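Local coordinates for translocator protein BipD (Burkholderia pseudomallei, PDB 3NFT) that is required for invasion of epithelial cells and intracellular survival, and probably regulates type III secretion of the effectors BipB and BipC and their insertion into the target membrane, at residues A55-P60 / V157-Q162; A49-F54 / K149-V154; A167-N172 / G239-T244. One frame throughout, in Å; residues are numbered along the deposited sequence.

Interactions 1 and 2 are consecutive stations along one pairing, that of helix 41-56 and the chain just after it with helix 121-160. Their centres lie about 11 Å apart and they adjoin: in the conformer given, Met158 CE of interaction 1 rests 3.4 Å from Phe54 CZ of interaction 2. Interaction 3 stands farther along the rod, its centre about 18 Å from that of interaction 1 and about 30 Å from that of interaction 2, and touches neither. The chain nevertheless joins them, because helix 121-160 leads into strand 165-168. Buried helix packing thus gives way to a surface contact between strands, whose centre lies about 37 Å from the centre of the chain.

Interaction 1. Residues A55-P60 / V157-Q162; sequences ASLRLP and VMSKLQ
Leu57 drives its two methyls against the C-terminal part of helix 121-160, and this is the close-packed part of the contact. CD2 lies 3.5 Å from Met158 CB, while CD1 reaches Ser159 OG at 3.3 Å. With CG anti to the backbone nitrogen (chi1 -166°), the branched end is carried inward from a chain that has just left helix 41-56. Leucine suits this place because its forked end can meet two neighbouring residues at once. The short Ser159 side chain lets the methyl approach, and its hydroxyl bonds to Ala155 O and Ala73 N.

Farther along, Leu59 sends CD2 to Leu161 CD1 (3.7 Å), the two side chains crossing at about a right angle, and the same methyl borders the CG of Gln162. The extended Gln162 runs alongside Leu57, pointing the other way. Its NE2 donates to Met158 O in its own segment, 3.0 Å away with an N-H...O angle of 157°, and also to Arg71 O, so the buried amide is held at a fixed rotation. Pro60 CD only grazes Gln162 CG at 4.0 Å.

On the loose side Arg58, an exposed residue, has its CB turned away from the other segment and its backbone bonded to Arg71. Helix 244-295 adjoins Leu59 through Tyr247 and Trp250. The arrangement is that of an extended segment that follows helix 41-56, on the way to helix 76-103, and lies along the predicted coiled coil of a type III needle-tip protein.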
# COMPACT_ATOMS: atom_id res chain seq x y z
N ALA A 55 -29.18 -6.92 28.38
CA ALA A 55 -30.19 -7.95 28.19
C ALA A 55 -30.90 -8.29 29.48
O ALA A 55 -32.11 -8.61 29.48
CB ALA A 55 -29.53 -9.22 27.60
N SER A 56 -30.16 -8.26 30.59
CA SER A 56 -30.69 -8.63 31.90
C SER A 56 -31.67 -7.61 32.49
O SER A 56 -32.42 -7.92 33.40
CB SER A 56 -29.55 -8.90 32.87
OG SER A 56 -29.03 -7.72 33.42
N LEU A 57 -31.62 -6.37 31.99
CA LEU A 57 -32.52 -5.36 32.51
C LEU A 57 -33.98 -5.78 32.30
O LEU A 57 -34.32 -6.31 31.24
CB LEU A 57 -32.19 -4.01 31.87
CG LEU A 57 -32.80 -2.79 32.54
CD1 LEU A 57 -31.87 -1.64 32.50
CD2 LEU A 57 -34.13 -2.49 31.82
N ARG A 58 -34.80 -5.60 33.33
CA ARG A 58 -36.22 -5.91 33.27
C ARG A 58 -37.02 -4.92 34.04
O ARG A 58 -36.64 -4.53 35.14
CB ARG A 58 -36.47 -7.26 33.91
CG ARG A 58 -35.97 -8.32 33.09
CD ARG A 58 -36.53 -9.55 33.55
NE ARG A 58 -36.15 -10.63 32.68
CZ ARG A 58 -36.54 -11.88 32.91
NH1 ARG A 58 -37.37 -12.12 33.93
NH2 ARG A 58 -36.19 -12.84 32.09
N LEU A 59 -38.15 -4.52 33.45
CA LEU A 59 -39.07 -3.65 34.14
C LEU A 59 -39.86 -4.43 35.19
O LEU A 59 -39.95 -5.65 35.13
CB LEU A 59 -40.04 -2.98 33.14
CG LEU A 59 -39.39 -2.06 32.10
CD1 LEU A 59 -40.43 -1.20 31.37
CD2 LEU A 59 -38.30 -1.16 32.61
N PRO A 60 -40.46 -3.72 36.17
CA PRO A 60 -41.35 -4.37 37.10
C PRO A 60 -42.51 -5.08 36.39
O PRO A 60 -42.79 -4.79 35.23
CB PRO A 60 -41.86 -3.21 37.98
CG PRO A 60 -40.97 -2.07 37.71
CD PRO A 60 -40.38 -2.26 36.39
N VAL A 157 -31.28 4.99 31.52
CA VAL A 157 -32.66 5.44 31.53
C VAL A 157 -33.65 4.31 31.82
O VAL A 157 -34.65 4.53 32.53
CB VAL A 157 -33.02 6.26 30.29
CG1 VAL A 157 -33.33 5.38 29.11
CG2 VAL A 157 -34.21 7.18 30.62
N MET A 158 -33.38 3.10 31.33
CA MET A 158 -34.28 1.98 31.56
C MET A 158 -34.21 1.50 33.00
O MET A 158 -35.09 0.76 33.45
CB MET A 158 -34.03 0.83 30.57
CG MET A 158 -34.27 1.23 29.14
SD MET A 158 -34.14 -0.18 28.02
CE MET A 158 -32.47 -0.77 28.32
N SER A 159 -33.14 1.89 33.71
CA SER A 159 -33.02 1.61 35.13
C SER A 159 -33.76 2.72 35.93
O SER A 159 -34.60 2.43 36.77
CB SER A 159 -31.56 1.56 35.53
OG SER A 159 -30.88 0.53 34.84
N LYS A 160 -33.44 3.98 35.65
CA LYS A 160 -34.04 5.12 36.33
C LYS A 160 -35.55 5.14 36.20
O LYS A 160 -36.26 5.47 37.17
CB LYS A 160 -33.47 6.42 35.77
CG LYS A 160 -32.07 6.72 36.19
CD LYS A 160 -31.59 8.04 35.60
CE LYS A 160 -30.49 8.65 36.42
NZ LYS A 160 -29.29 7.78 36.53
N LEU A 161 -36.07 4.75 35.04
CA LEU A 161 -37.51 4.87 34.79
C LEU A 161 -38.33 3.96 35.66
O LEU A 161 -39.50 4.18 35.89
CB LEU A 161 -37.85 4.69 33.31
CG LEU A 161 -37.70 3.32 32.66
CD1 LEU A 161 -38.90 2.44 32.99
CD2 LEU A 161 -37.55 3.46 31.12
N GLN A 162 -37.68 2.91 36.20
CA GLN A 162 -38.37 1.94 37.05
C GLN A 162 -38.87 2.58 38.35
O GLN A 162 -39.77 2.04 38.99
CB GLN A 162 -37.45 0.74 37.31
CG GLN A 162 -37.13 0.02 36.04
CD GLN A 162 -36.30 -1.24 36.28
OE1 GLN A 162 -36.46 -1.90 37.30
NE2 GLN A 162 -35.42 -1.55 35.34

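Interaction 2. Residues A49-F54 / K149-V154; sequences AAIDEF and KYFQSV
The rings of Phe54 and Phe151 lie one over the other inside the helical bundle of BipD, where helix 41-56 of the N-terminal domain packs on helix 121-160 of the predicted coiled coil and runs nearly the same way. The short segments have axes 10.7 Å apart at a crossing angle of 25°, a separation that leaves room for large side chains.

The aromatic pair is an offset stack, with centroids 4.2 Å apart and planes at 21°. The main bump is the CE1 corner of Phe151, which sits over the centre of the Phe54 ring, 3.2 Å above its plane. Both side chains leave their helices with CG anti to the backbone nitrogen, which projects each ring across toward the other helix. Phenylalanine fits here because a flat, wholly apolar ring can bridge the distance and offer a broad face without burying a polar group.

Smaller residues shape the hollow around the pair. Ala50 points its methyl toward helix 121-160 but touches with its carbonyl oxygen, which lies 3.9 Å from Phe151 CE2; the short side chain lets backbone and ring come close. Ile51 holds the edge of the Phe151 ring, its CA in the ring plane and its CG1 4.0 Å from CE2. Val154 packs at the edge of the Phe54 ring, meeting the rim rather than the face.

Helices 76-103 and 244-295 also pack against Phe151, through Phe78, whose ring meets it with planes at about 70°, and through Val265. At the edge of Phe54, the touching branch of Val154 is CG1, 3.7 Å from CE1.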
# COMPACT_ATOMS: atom_id res chain seq x y z
N ALA A 49 -20.04 -8.73 27.98
CA ALA A 49 -20.59 -8.54 29.34
C ALA A 49 -21.58 -7.37 29.40
O ALA A 49 -22.59 -7.45 30.08
CB ALA A 49 -19.48 -8.34 30.37
N ALA A 50 -21.26 -6.30 28.66
CA ALA A 50 -22.16 -5.15 28.63
C ALA A 50 -23.46 -5.50 27.94
O ALA A 50 -24.55 -5.15 28.39
CB ALA A 50 -21.47 -4.00 27.93
N ILE A 51 -23.36 -6.25 26.85
CA ILE A 51 -24.55 -6.77 26.18
C ILE A 51 -25.40 -7.65 27.12
O ILE A 51 -26.62 -7.50 27.20
CB ILE A 51 -24.21 -7.53 24.89
CG1 ILE A 51 -23.61 -6.59 23.87
CG2 ILE A 51 -25.44 -8.26 24.36
CD1 ILE A 51 -22.98 -7.25 22.65
N ASP A 52 -24.75 -8.53 27.87
CA ASP A 52 -25.48 -9.33 28.83
C ASP A 52 -26.13 -8.50 29.93
O ASP A 52 -27.24 -8.80 30.35
CB ASP A 52 -24.59 -10.38 29.49
CG ASP A 52 -24.18 -11.52 28.54
OD1 ASP A 52 -24.74 -11.68 27.44
OD2 ASP A 52 -23.21 -12.18 28.88
N GLU A 53 -25.45 -7.43 30.37
CA GLU A 53 -26.02 -6.56 31.38
C GLU A 53 -27.28 -5.88 30.86
O GLU A 53 -28.30 -5.82 31.54
CB GLU A 53 -25.02 -5.49 31.82
CG GLU A 53 -25.44 -4.75 33.06
CD GLU A 53 -25.48 -5.59 34.32
OE1 GLU A 53 -24.80 -6.65 34.34
OE2 GLU A 53 -26.18 -5.23 35.29
N PHE A 54 -27.19 -5.38 29.63
CA PHE A 54 -28.34 -4.74 28.98
C PHE A 54 -29.49 -5.72 28.84
O PHE A 54 -30.66 -5.42 29.10
CB PHE A 54 -27.89 -4.22 27.63
CG PHE A 54 -28.89 -3.34 26.92
CD1 PHE A 54 -28.81 -1.95 27.03
CD2 PHE A 54 -29.87 -3.88 26.10
CE1 PHE A 54 -29.69 -1.13 26.36
CE2 PHE A 54 -30.77 -3.05 25.45
CZ PHE A 54 -30.66 -1.66 25.58
N LYS A 149 -21.35 4.20 24.74
CA LYS A 149 -21.91 5.24 25.59
C LYS A 149 -23.42 5.39 25.41
O LYS A 149 -24.18 5.53 26.39
CB LYS A 149 -21.20 6.56 25.30
CG LYS A 149 -21.77 7.70 26.06
CD LYS A 149 -21.56 7.63 27.55
CE LYS A 149 -21.74 9.03 28.16
NZ LYS A 149 -21.97 9.00 29.61
N TYR A 150 -23.87 5.38 24.17
CA TYR A 150 -25.30 5.34 23.87
C TYR A 150 -26.01 4.18 24.55
O TYR A 150 -27.02 4.33 25.21
CB TYR A 150 -25.49 5.27 22.37
CG TYR A 150 -26.81 4.73 21.85
CD1 TYR A 150 -28.03 5.37 22.11
CD2 TYR A 150 -26.85 3.63 21.03
CE1 TYR A 150 -29.20 4.91 21.59
CE2 TYR A 150 -28.03 3.15 20.50
CZ TYR A 150 -29.22 3.79 20.78
OH TYR A 150 -30.39 3.33 20.23
N PHE A 151 -25.42 3.00 24.37
CA PHE A 151 -25.97 1.74 24.90
C PHE A 151 -26.09 1.86 26.42
O PHE A 151 -27.11 1.49 26.98
CB PHE A 151 -25.02 0.62 24.46
CG PHE A 151 -25.56 -0.79 24.58
CD1 PHE A 151 -26.83 -1.14 24.16
CD2 PHE A 151 -24.69 -1.79 25.04
CE1 PHE A 151 -27.27 -2.46 24.20
CE2 PHE A 151 -25.11 -3.11 25.06
CZ PHE A 151 -26.40 -3.45 24.65
N GLN A 152 -25.04 2.40 27.05
CA GLN A 152 -24.99 2.68 28.46
C GLN A 152 -26.07 3.64 28.90
O GLN A 152 -26.72 3.44 29.92
CB GLN A 152 -23.60 3.19 28.87
CG GLN A 152 -23.35 3.42 30.35
CD GLN A 152 -21.89 3.77 30.62
OE1 GLN A 152 -21.11 4.02 29.70
NE2 GLN A 152 -21.49 3.76 31.87
N SER A 153 -26.28 4.70 28.11
CA SER A 153 -27.25 5.72 28.49
C SER A 153 -28.68 5.17 28.40
O SER A 153 -29.55 5.55 29.17
CB SER A 153 -27.08 6.97 27.62
OG SER A 153 -27.51 6.75 26.29
N VAL A 154 -28.91 4.22 27.47
CA VAL A 154 -30.20 3.54 27.36
C VAL A 154 -30.40 2.62 28.57
O VAL A 154 -31.43 2.61 29.20
CB VAL A 154 -30.35 2.81 26.03
CG1 VAL A 154 -31.65 2.01 25.98
CG2 VAL A 154 -30.27 3.77 24.83

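Interaction 3. Residues A167-N172 / G239-T244; sequences AKDDKN and GTVWDT
Thr244 and Lys171 supply the hydrogen bonds of this contact, which joins the turn between strands 165-168 and 172-175 to the end of strand 240-243. Thr244 OG1 donates to Lys171 O at 2.9 Å, approaching from above the carbonyl plane, 43° out of it. The backbone N of Thr244 adds only a weak bond to the same oxygen. A water completes the cluster: it donates to Lys171 O at 2.6 Å and accepts from Thr244 N at 3.1 Å, bridging the two backbones. Threonine suits the spot because its beta-hydroxyl, placed beside its own backbone nitrogen (chi1 -61°), faces the same carbonyl as that nitrogen.

The strand pairing is represented by one bridge. Asn172 and Asp243 form an antiparallel non-hydrogen-bonded pair, their CA atoms 4.5 Å apart and their side chains diverging. Asn172 CA also lies 3.3 Å from Trp242 O. Neighbouring backbone bonds of Trp242 with Met173 and of Thr240 with Ile175 continue the sheet, in which strand 172-175 is the central member.

Apolar contacts are few and centre on Val241. Its CG1 meets Asn172 CB at 3.8 Å and Lys168 CG at 3.9 Å, and Val241 crosses both side chains at about a right angle. The beta-branched valine suits an extended strand, and the aliphatic part of Lys168 lies against it while the amino group can stay in solvent at this surface contact.

Among the charged groups, Asp243 has definite partners: its side chain caps a backbone N of helix 244-295 just beyond the segment, and its OD1 pairs with Arg246 in a salt bridge. Lys171 O, gripped by a hydroxyl, a water and a weak amide bond, therefore ties a surface hairpin to the start of the long helix through polar and solvent-mediated contacts more than through a hydrophobic core.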
# COMPACT_ATOMS: atom_id res chain seq x y z
N ALA A 167 -46.73 -0.74 42.06
CA ALA A 167 -47.97 -1.45 42.31
C ALA A 167 -49.06 -0.48 42.75
O ALA A 167 -48.83 0.38 43.62
CB ALA A 167 -47.76 -2.53 43.42
N LYS A 168 -50.25 -0.64 42.18
CA LYS A 168 -51.44 0.11 42.58
C LYS A 168 -52.52 -0.91 42.90
O LYS A 168 -52.75 -1.83 42.13
CB LYS A 168 -51.90 1.02 41.43
CG LYS A 168 -53.13 1.88 41.72
CD LYS A 168 -52.78 3.06 42.57
CE LYS A 168 -54.01 3.82 43.01
NZ LYS A 168 -53.61 4.96 43.86
N ASP A 169 -53.19 -0.76 44.04
CA ASP A 169 -54.30 -1.66 44.37
C ASP A 169 -53.74 -3.08 44.48
O ASP A 169 -52.55 -3.26 44.69
CB ASP A 169 -55.41 -1.60 43.31
CG ASP A 169 -55.84 -0.20 42.97
OD1 ASP A 169 -56.04 0.63 43.90
OD2 ASP A 169 -55.99 0.09 41.77
N ASP A 170 -54.59 -4.08 44.31
CA ASP A 170 -54.13 -5.46 44.41
C ASP A 170 -53.78 -6.05 43.05
O ASP A 170 -53.08 -7.06 42.98
CB ASP A 170 -55.21 -6.29 45.11
CG ASP A 170 -55.53 -5.75 46.50
OD1 ASP A 170 -54.72 -5.99 47.43
OD2 ASP A 170 -56.58 -5.08 46.65
N LYS A 171 -54.24 -5.40 41.98
CA LYS A 171 -54.13 -5.96 40.64
C LYS A 171 -53.72 -4.96 39.55
O LYS A 171 -53.66 -5.32 38.37
CB LYS A 171 -55.45 -6.65 40.25
CG LYS A 171 -56.67 -6.28 41.11
CD LYS A 171 -57.12 -4.81 40.97
CE LYS A 171 -58.12 -4.45 42.06
NZ LYS A 171 -58.58 -3.03 42.02
N ASN A 172 -53.42 -3.72 39.93
CA ASN A 172 -53.09 -2.69 38.95
C ASN A 172 -51.65 -2.21 39.08
O ASN A 172 -50.96 -2.54 40.06
CB ASN A 172 -54.05 -1.51 39.06
CG ASN A 172 -55.52 -1.90 38.79
OD1 ASN A 172 -56.42 -1.51 39.53
ND2 ASN A 172 -55.75 -2.63 37.72
N GLY A 239 -49.60 9.49 36.31
CA GLY A 239 -50.75 9.04 37.03
C GLY A 239 -51.56 7.92 36.42
O GLY A 239 -52.67 7.61 36.91
N THR A 240 -51.05 7.33 35.36
CA THR A 240 -51.79 6.29 34.65
C THR A 240 -51.88 5.03 35.47
O THR A 240 -50.87 4.56 36.01
CB THR A 240 -51.14 5.99 33.30
OG1 THR A 240 -51.32 7.14 32.45
CG2 THR A 240 -51.78 4.75 32.63
N VAL A 241 -53.08 4.52 35.60
CA VAL A 241 -53.34 3.28 36.30
C VAL A 241 -53.84 2.25 35.30
O VAL A 241 -54.88 2.43 34.64
CB VAL A 241 -54.31 3.45 37.47
CG1 VAL A 241 -54.60 2.08 38.10
CG2 VAL A 241 -53.73 4.39 38.51
N TRP A 242 -53.07 1.18 35.14
CA TRP A 242 -53.40 0.11 34.19
C TRP A 242 -53.60 -1.22 34.91
O TRP A 242 -52.86 -1.57 35.84
CB TRP A 242 -52.27 -0.08 33.18
CG TRP A 242 -52.24 0.84 32.01
CD1 TRP A 242 -53.30 1.51 31.46
CD2 TRP A 242 -51.11 1.12 31.17
NE1 TRP A 242 -52.88 2.22 30.35
CE2 TRP A 242 -51.54 1.99 30.16
CE3 TRP A 242 -49.76 0.75 31.21
CZ2 TRP A 242 -50.66 2.50 29.19
CZ3 TRP A 242 -48.91 1.25 30.25
CH2 TRP A 242 -49.37 2.10 29.24
N ASP A 243 -54.55 -2.00 34.42
CA ASP A 243 -54.65 -3.39 34.79
C ASP A 243 -53.39 -4.10 34.31
O ASP A 243 -52.68 -3.63 33.39
CB ASP A 243 -55.89 -4.04 34.18
CG ASP A 243 -55.92 -3.92 32.67
OD1 ASP A 243 -56.09 -2.77 32.16
OD2 ASP A 243 -55.78 -4.94 31.99
N THR A 244 -53.11 -5.24 34.92
CA THR A 244 -51.91 -5.96 34.58
C THR A 244 -51.82 -6.26 33.09
O THR A 244 -50.74 -6.11 32.49
CB THR A 244 -51.82 -7.25 35.39
OG1 THR A 244 -51.77 -6.91 36.77
CG2 THR A 244 -50.57 -8.01 34.97
O HOH W 1 -55.25 -6.65 36.74